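Local atomic coordinates of D,D-dipeptidase/D,D-carboxypeptidase (Enterococcus faecalis, PDB entry 4MUQ), a protein that probably acts as a zinc-dependent D,D-dipeptidase and D,D-carboxypeptidase, cleaving peptides that end in D-Ala-D-Ala and so supporting vancomycin resistance. Residues A[139-152]-A[164-178]. Numbering follows the deposited sequence.
Sequences FRRAAPDYGFTQRY and HEPWHFRYVGYPHSK. With ZN (zinc ion), chain B; LY0 ((2R)-3-[(R)-[(1R)-1-aminoethyl](hydroxy)phosphoryl]-2-methylpropanoic acid), chain C; 2D8 ((2R)-3-[(R)-[(1S)-1-aminoethyl](hydroxy)phosphoryl]-2-methylpropanoic acid), chain D.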
loop_
_atom_site.group_PDB
_atom_site.type_symbol
_atom_site.label_atom_id
_atom_site.label_comp_id
_atom_site.label_asym_id
_atom_site.label_seq_id
_atom_site.Cartn_x
_atom_site.Cartn_y
_atom_site.Cartn_z
ATOM N N PHE A 139 12.424 -3.568 -10.842
ATOM C CA PHE A 139 11.504 -3.737 -9.731
ATOM C C PHE A 139 10.270 -2.855 -9.910
ATOM O O PHE A 139 9.124 -3.309 -9.755
ATOM C CB PHE A 139 12.168 -3.416 -8.381
ATOM C CG PHE A 139 11.225 -3.560 -7.217
ATOM C CD1 PHE A 139 11.157 -4.756 -6.513
ATOM C CD2 PHE A 139 10.384 -2.521 -6.850
ATOM C CE1 PHE A 139 10.264 -4.912 -5.458
ATOM C CE2 PHE A 139 9.475 -2.668 -5.809
ATOM C CZ PHE A 139 9.426 -3.868 -5.105
ATOM N N ARG A 140 10.512 -1.576 -10.184
ATOM C CA ARG A 140 9.443 -0.595 -10.255
ATOM C C ARG A 140 8.440 -0.973 -11.336
ATOM O O ARG A 140 7.228 -0.836 -11.137
ATOM C CB ARG A 140 10.034 0.801 -10.489
ATOM C CG ARG A 140 9.023 1.918 -10.570
ATOM C CD ARG A 140 9.727 3.216 -10.913
ATOM N NE ARG A 140 10.452 3.791 -9.775
ATOM C CZ ARG A 140 11.780 3.782 -9.652
ATOM N NH1 ARG A 140 12.545 3.200 -10.561
ATOM N NH2 ARG A 140 12.353 4.352 -8.601
ATOM N N ARG A 141 8.929 -1.480 -12.460
ATOM C CA ARG A 141 8.055 -1.849 -13.571
ATOM C C ARG A 141 7.308 -3.170 -13.333
ATOM O O ARG A 141 6.204 -3.369 -13.838
ATOM C CB ARG A 141 8.834 -1.870 -14.890
ATOM C CG ARG A 141 9.337 -0.486 -15.315
ATOM C CD ARG A 141 10.050 -0.523 -16.663
ATOM N NE ARG A 141 10.228 0.811 -17.236
ATOM C CZ ARG A 141 10.397 1.053 -18.533
ATOM N NH1 ARG A 141 10.408 0.050 -19.402
ATOM N NH2 ARG A 141 10.552 2.297 -18.965
ATOM N N ALA A 142 7.902 -4.067 -12.548
ATOM C CA ALA A 142 7.253 -5.343 -12.215
ATOM C C ALA A 142 6.242 -5.215 -11.070
ATOM O O ALA A 142 5.264 -5.967 -10.996
ATOM C CB ALA A 142 8.286 -6.385 -11.867
ATOM N N ALA A 143 6.482 -4.264 -10.179
ATOM C CA ALA A 143 5.717 -4.140 -8.946
ATOM C C ALA A 143 4.185 -4.185 -9.097
ATOM O O ALA A 143 3.520 -4.908 -8.340
ATOM C CB ALA A 143 6.158 -2.888 -8.176
ATOM N N PRO A 144 3.618 -3.440 -10.070
ATOM C CA PRO A 144 2.146 -3.428 -10.138
ATOM C C PRO A 144 1.530 -4.766 -10.552
ATOM O O PRO A 144 0.343 -4.997 -10.284
ATOM C CB PRO A 144 1.855 -2.342 -11.179
ATOM C CG PRO A 144 3.065 -1.440 -11.122
ATOM C CD PRO A 144 4.204 -2.403 -10.943
ATOM N N ASP A 145 2.316 -5.640 -11.173
ATOM C CA ASP A 145 1.845 -6.980 -11.492
ATOM C C ASP A 145 1.694 -7.851 -10.245
ATOM O O ASP A 145 1.077 -8.916 -10.302
ATOM C CB ASP A 145 2.777 -7.660 -12.499
ATOM C CG ASP A 145 2.704 -7.039 -13.882
ATOM O OD1 ASP A 145 1.634 -6.506 -14.248
ATOM O OD2 ASP A 145 3.722 -7.091 -14.605
ATOM N N TYR A 146 2.262 -7.401 -9.123
ATOM C CA TYR A 146 2.298 -8.210 -7.906
ATOM C C TYR A 146 1.585 -7.579 -6.720
ATOM O O TYR A 146 1.490 -8.194 -5.657
ATOM C CB TYR A 146 3.743 -8.552 -7.520
ATOM C CG TYR A 146 4.400 -9.522 -8.473
ATOM C CD1 TYR A 146 4.429 -10.882 -8.189
ATOM C CD2 TYR A 146 4.979 -9.084 -9.659
ATOM C CE1 TYR A 146 5.019 -11.780 -9.058
ATOM C CE2 TYR A 146 5.568 -9.973 -10.535
ATOM C CZ TYR A 146 5.589 -11.318 -10.230
ATOM O OH TYR A 146 6.176 -12.209 -11.101
ATOM N N GLY A 147 1.076 -6.365 -6.882
ATOM C CA GLY A 147 0.353 -5.742 -5.796
ATOM C C GLY A 147 0.959 -4.471 -5.226
ATOM O O GLY A 147 0.381 -3.868 -4.320
ATOM N N PHE A 148 2.125 -4.074 -5.735
ATOM C CA PHE A 148 2.809 -2.875 -5.242
ATOM C C PHE A 148 2.679 -1.683 -6.190
ATOM O O PHE A 148 2.567 -1.854 -7.416
ATOM C CB PHE A 148 4.306 -3.162 -5.033
ATOM C CG PHE A 148 4.661 -3.735 -3.680
ATOM C CD1 PHE A 148 4.828 -2.894 -2.578
ATOM C CD2 PHE A 148 4.872 -5.100 -3.516
ATOM C CE1 PHE A 148 5.185 -3.406 -1.349
ATOM C CE2 PHE A 148 5.232 -5.618 -2.275
ATOM C CZ PHE A 148 5.388 -4.760 -1.196
ATOM N N THR A 149 2.702 -0.477 -5.625
ATOM C CA THR A 149 2.671 0.750 -6.413
ATOM C C THR A 149 3.736 1.711 -5.879
ATOM O O THR A 149 3.993 1.736 -4.674
ATOM C CB THR A 149 1.254 1.407 -6.384
ATOM O OG1 THR A 149 1.163 2.420 -7.392
ATOM C CG2 THR A 149 0.919 2.008 -5.012
ATOM N N GLN A 150 4.349 2.507 -6.747
ATOM C CA GLN A 150 5.217 3.568 -6.243
ATOM C C GLN A 150 4.296 4.674 -5.737
ATOM O O GLN A 150 3.468 5.215 -6.478
ATOM C CB GLN A 150 6.144 4.100 -7.319
ATOM C CG GLN A 150 7.158 5.082 -6.759
ATOM C CD GLN A 150 7.987 5.723 -7.830
ATOM O OE1 GLN A 150 8.274 5.116 -8.866
ATOM N NE2 GLN A 150 8.363 6.971 -7.605
ATOM N N ARG A 151 4.427 4.994 -4.465
ATOM C CA ARG A 151 3.404 5.761 -3.769
ATOM C C ARG A 151 3.363 7.246 -4.095
ATOM O O ARG A 151 2.263 7.824 -4.209
ATOM C CB ARG A 151 3.556 5.547 -2.266
ATOM C CG ARG A 151 2.487 6.214 -1.408
ATOM C CD ARG A 151 1.118 5.640 -1.715
ATOM N NE ARG A 151 0.078 6.209 -0.857
ATOM C CZ ARG A 151 -0.592 7.327 -1.123
ATOM N NH1 ARG A 151 -0.317 8.041 -2.205
ATOM N NH2 ARG A 151 -1.535 7.733 -0.281
ATOM N N TYR A 152 4.538 7.863 -4.247
ATOM C CA TYR A 152 4.656 9.315 -4.277
ATOM C C TYR A 152 5.340 9.770 -5.549
ATOM O O TYR A 152 6.570 9.856 -5.633
ATOM C CB TYR A 152 5.432 9.805 -3.039
ATOM C CG TYR A 152 4.796 9.419 -1.719
ATOM C CD1 TYR A 152 3.517 9.852 -1.379
ATOM C CD2 TYR A 152 5.471 8.621 -0.804
ATOM C CE1 TYR A 152 2.925 9.487 -0.183
ATOM C CE2 TYR A 152 4.888 8.264 0.411
ATOM C CZ TYR A 152 3.610 8.699 0.716
ATOM O OH TYR A 152 3.005 8.345 1.908
ATOM N N HIS A 164 7.947 13.927 -4.458
ATOM C CA HIS A 164 8.426 12.796 -5.244
ATOM C C HIS A 164 9.406 11.931 -4.435
ATOM O O HIS A 164 10.437 12.434 -3.977
ATOM C CB HIS A 164 9.131 13.380 -6.465
ATOM C CG HIS A 164 9.743 12.373 -7.387
ATOM N ND1 HIS A 164 10.761 12.712 -8.244
ATOM C CD2 HIS A 164 9.481 11.061 -7.603
ATOM C CE1 HIS A 164 11.113 11.650 -8.952
ATOM N NE2 HIS A 164 10.340 10.643 -8.599
ATOM N N GLU A 165 9.094 10.642 -4.296
ATOM C CA GLU A 165 10.002 9.690 -3.639
ATOM C C GLU A 165 10.214 8.467 -4.526
ATOM O O GLU A 165 9.345 7.620 -4.643
ATOM C CB GLU A 165 9.470 9.275 -2.269
ATOM C CG GLU A 165 9.328 10.433 -1.295
ATOM C CD GLU A 165 9.206 9.966 0.126
ATOM O OE1 GLU A 165 8.761 8.808 0.314
ATOM O OE2 GLU A 165 9.564 10.752 1.015
ATOM N N PRO A 166 11.375 8.372 -5.168
ATOM C CA PRO A 166 11.644 7.201 -6.010
ATOM C C PRO A 166 11.598 5.860 -5.266
ATOM O O PRO A 166 11.369 4.825 -5.902
ATOM C CB PRO A 166 13.055 7.477 -6.525
ATOM C CG PRO A 166 13.111 8.998 -6.628
ATOM C CD PRO A 166 12.341 9.461 -5.402
ATOM N N TRP A 167 11.786 5.888 -3.946
ATOM C CA TRP A 167 12.129 4.683 -3.175
ATOM C C TRP A 167 10.999 4.026 -2.395
ATOM O O TRP A 167 11.197 2.930 -1.881
ATOM C CB TRP A 167 13.224 5.023 -2.160
ATOM C CG TRP A 167 12.786 6.123 -1.223
ATOM C CD1 TRP A 167 12.003 5.996 -0.105
ATOM C CD2 TRP A 167 13.082 7.522 -1.348
ATOM N NE1 TRP A 167 11.798 7.229 0.468
ATOM C CE2 TRP A 167 12.453 8.181 -0.270
ATOM C CE3 TRP A 167 13.813 8.279 -2.270
ATOM C CZ2 TRP A 167 12.530 9.565 -0.094
ATOM C CZ3 TRP A 167 13.896 9.659 -2.088
ATOM C CH2 TRP A 167 13.241 10.285 -1.014
ATOM N N HIS A 168 9.855 4.697 -2.259
ATOM C CA HIS A 168 8.792 4.261 -1.351
ATOM C C HIS A 168 7.674 3.531 -2.087
ATOM O O HIS A 168 7.008 4.100 -2.964
ATOM C CB HIS A 168 8.261 5.471 -0.562
ATOM C CG HIS A 168 7.136 5.154 0.374
ATOM N ND1 HIS A 168 7.246 5.275 1.747
ATOM C CD2 HIS A 168 5.859 4.781 0.128
ATOM C CE1 HIS A 168 6.085 4.966 2.302
ATOM N NE2 HIS A 168 5.228 4.672 1.340
ATOM N N PHE A 169 7.464 2.270 -1.715
ATOM C CA PHE A 169 6.463 1.436 -2.387
ATOM C C PHE A 169 5.407 0.980 -1.407
ATOM O O PHE A 169 5.699 0.660 -0.260
ATOM C CB PHE A 169 7.144 0.241 -3.075
ATOM C CG PHE A 169 7.947 0.648 -4.262
ATOM C CD1 PHE A 169 7.390 0.598 -5.531
ATOM C CD2 PHE A 169 9.223 1.165 -4.110
ATOM C CE1 PHE A 169 8.107 1.011 -6.651
ATOM C CE2 PHE A 169 9.944 1.591 -5.218
ATOM C CZ PHE A 169 9.379 1.510 -6.494
ATOM N N ARG A 170 4.166 0.966 -1.876
ATOM C CA ARG A 170 3.019 0.614 -1.046
ATOM C C ARG A 170 2.314 -0.608 -1.615
ATOM O O ARG A 170 2.022 -0.654 -2.819
ATOM C CB ARG A 170 2.054 1.809 -0.991
ATOM C CG ARG A 170 0.628 1.492 -0.521
ATOM C CD ARG A 170 0.544 1.024 0.920
ATOM N NE ARG A 170 -0.812 0.534 1.167
ATOM C CZ ARG A 170 -1.819 1.287 1.595
ATOM N NH1 ARG A 170 -1.634 2.566 1.887
ATOM N NH2 ARG A 170 -3.028 0.743 1.742
ATOM N N TYR A 171 2.073 -1.606 -0.769
ATOM C CA TYR A 171 1.276 -2.754 -1.178
ATOM C C TYR A 171 -0.205 -2.426 -1.050
ATOM O O TYR A 171 -0.674 -2.072 0.042
ATOM C CB TYR A 171 1.603 -3.958 -0.310
ATOM C CG TYR A 171 0.870 -5.209 -0.717
ATOM C CD1 TYR A 171 1.334 -5.981 -1.762
ATOM C CD2 TYR A 171 -0.281 -5.608 -0.051
ATOM C CE1 TYR A 171 0.671 -7.133 -2.139
ATOM C CE2 TYR A 171 -0.949 -6.770 -0.412
ATOM C CZ TYR A 171 -0.464 -7.522 -1.461
ATOM O OH TYR A 171 -1.115 -8.676 -1.848
ATOM N N VAL A 172 -0.938 -2.567 -2.159
ATOM C CA VAL A 172 -2.404 -2.452 -2.161
ATOM C C VAL A 172 -3.057 -3.760 -2.572
ATOM O O VAL A 172 -4.268 -3.940 -2.392
ATOM C CB VAL A 172 -2.910 -1.323 -3.081
ATOM C CG1 VAL A 172 -2.543 0.035 -2.503
ATOM C CG2 VAL A 172 -2.365 -1.482 -4.497
ATOM N N GLY A 173 -2.270 -4.677 -3.123
ATOM C CA GLY A 173 -2.791 -5.935 -3.618
ATOM C C GLY A 173 -3.160 -5.897 -5.089
ATOM O O GLY A 173 -3.519 -4.849 -5.632
ATOM N N TYR A 174 -3.054 -7.048 -5.733
ATOM C CA TYR A 174 -3.503 -7.216 -7.108
ATOM C C TYR A 174 -5.014 -7.453 -7.075
ATOM O O TYR A 174 -5.512 -8.140 -6.186
ATOM C CB TYR A 174 -2.788 -8.428 -7.699
ATOM C CG TYR A 174 -3.005 -8.653 -9.172
ATOM C CD1 TYR A 174 -2.213 -8.001 -10.119
ATOM C CD2 TYR A 174 -3.980 -9.529 -9.622
ATOM C CE1 TYR A 174 -2.403 -8.208 -11.470
ATOM C CE2 TYR A 174 -4.176 -9.745 -10.981
ATOM C CZ TYR A 174 -3.382 -9.080 -11.893
ATOM O OH TYR A 174 -3.569 -9.290 -13.242
ATOM N N PRO A 175 -5.762 -6.917 -8.059
ATOM C CA PRO A 175 -5.336 -6.178 -9.255
ATOM C C PRO A 175 -5.352 -4.663 -9.070
ATOM O O PRO A 175 -5.124 -3.932 -10.045
ATOM C CB PRO A 175 -6.405 -6.570 -10.277
ATOM C CG PRO A 175 -7.653 -6.669 -9.440
ATOM C CD PRO A 175 -7.207 -7.219 -8.094
ATOM N N HIS A 176 -5.613 -4.190 -7.857
ATOM C CA HIS A 176 -5.682 -2.757 -7.612
ATOM C C HIS A 176 -4.443 -2.029 -8.095
ATOM O O HIS A 176 -4.548 -0.977 -8.718
ATOM C CB HIS A 176 -5.929 -2.488 -6.127
ATOM C CG HIS A 176 -7.060 -3.298 -5.589
ATOM N ND1 HIS A 176 -8.385 -2.995 -5.840
ATOM C CD2 HIS A 176 -7.061 -4.455 -4.891
ATOM C CE1 HIS A 176 -9.151 -3.918 -5.289
ATOM N NE2 HIS A 176 -8.373 -4.818 -4.712
ATOM N N SER A 177 -3.268 -2.594 -7.820
ATOM C CA SER A 177 -2.019 -1.966 -8.244
ATOM C C SER A 177 -1.918 -1.839 -9.759
ATOM O O SER A 177 -1.354 -0.864 -10.276
ATOM C CB SER A 177 -0.823 -2.745 -7.694
ATOM O OG SER A 177 -0.890 -4.097 -8.079
ATOM N N LYS A 178 -2.466 -2.819 -10.467
ATOM C CA LYS A 178 -2.429 -2.823 -11.924
ATOM C C LYS A 178 -3.404 -1.801 -12.487
ATOM O O LYS A 178 -3.084 -1.094 -13.449
ATOM C CB LYS A 178 -2.745 -4.217 -12.468
ATOM C CG LYS A 178 -2.476 -4.376 -13.949
ATOM C CD LYS A 178 -0.991 -4.225 -14.236
ATOM C CE LYS A 178 -0.701 -4.529 -15.700
ATOM N NZ LYS A 178 0.761 -4.488 -15.982
HETATM ZN ZN ZN B . 8.894 5.261 3.009
HETATM P P LY0 C . 9.519 7.925 3.846
HETATM C C1 LY0 C . 10.940 9.034 5.759
HETATM N N1 LY0 C . 11.505 9.682 3.584
HETATM C C2 LY0 C . 11.155 8.547 4.341
HETATM C C4 LY0 C . 8.284 9.253 3.937
HETATM C C5 LY0 C . 6.875 8.772 4.101
HETATM C C6 LY0 C . 6.611 8.425 5.558
HETATM C C7 LY0 C . 5.938 9.854 3.593
HETATM O O31 LY0 C . 9.093 6.816 4.834
HETATM O O32 LY0 C . 9.619 7.246 2.441
HETATM O O61 LY0 C . 5.822 7.520 5.774
HETATM O O62 LY0 C . 7.156 9.072 6.435
HETATM C C4 2D8 D . 8.276 9.252 3.931
HETATM C C5 2D8 D . 6.870 8.770 4.100
HETATM C C6 2D8 D . 6.610 8.424 5.558
HETATM C C7 2D8 D . 5.936 9.854 3.593
HETATM N N1 2D8 D . 12.139 7.697 4.071
HETATM P P 2D8 D . 9.514 7.929 3.841
HETATM C C1 2D8 D . 10.966 9.036 5.737
HETATM C C2 2D8 D . 11.123 8.646 4.280
HETATM O O31 2D8 D . 9.105 6.826 4.845
HETATM O O32 2D8 D . 9.621 7.246 2.439
HETATM O O61 2D8 D . 5.821 7.520 5.775
HETATM O O62 2D8 D . 7.156 9.072 6.435
HETATM O O HOH W 1 -0.657 -7.842 -14.524
HETATM O O HOH W 2 -1.341 -9.203 -4.458
HETATM O O HOH W 3 0.614 1.111 -9.689
HETATM O O HOH W 4 7.030 6.780 -3.578
#
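Phe169 lies between Phe139 and Gln150. The edge of Phe139 meets one face of its ring in a T-shaped pair, with CE2 over the centre and the planes at 83°. Gln150 lies on the opposite side, with CG over that face and CB nearest, at CE1 of Phe169. Arg140 CB sits at the rim. The Arg140 chain bends at chi3, and its guanidinium bonds to both segments. NH2 donates to Pro166 O at 2.9 Å, and NE donates to Gln150 OE1 from above the carbonyl plane. Asp137 and Phe130 O are further partners of this guanidinium. A second T-shaped pair follows along the same side of the sheet. Tyr171 turns its ring edge to the face of Phe148, and Tyr171 CB makes a CH-pi contact with that face. Val51 of helix 49-62 touches both side chains.

Strand 148-150 is an edge strand, antiparallel to strand 168-171, in the four-stranded sheet of the Hedgehog/DD-peptidase fold. Thr149 and Arg170 exchange two backbone hydrogen bonds. Where the pairing ends, Gly147 O accepts from both Val172 N (2.8 Å) and Gly173 N (3.0 Å).

At the zinc end, Tyr152 CE2 stands over the centre of the His168 ring, 3.6 Å from CD2 of that histidine. The two planes are 49° apart. His168 ND1 binds zinc at 2.1 Å, with His108 and Asp115 as the other protein ligands. His168 NE2 is hydrogen-bonded to Glu107, which also pairs with Arg151 and Arg170. Tyr152 lies alongside Glu165, whose OE1 is 2.8 Å from O32 of the bound phosphinate. Trp167 NE1 donates to the same oxygen.

Beyond Gly147, Ser177 OG takes the position between its backbone N and carbonyl carbon (chi1 56°). From there it donates to Pro144 O at 2.7 Å. Lys178 NZ forms a salt bridge with Asp145 OD1 on the syn side of the carboxylate.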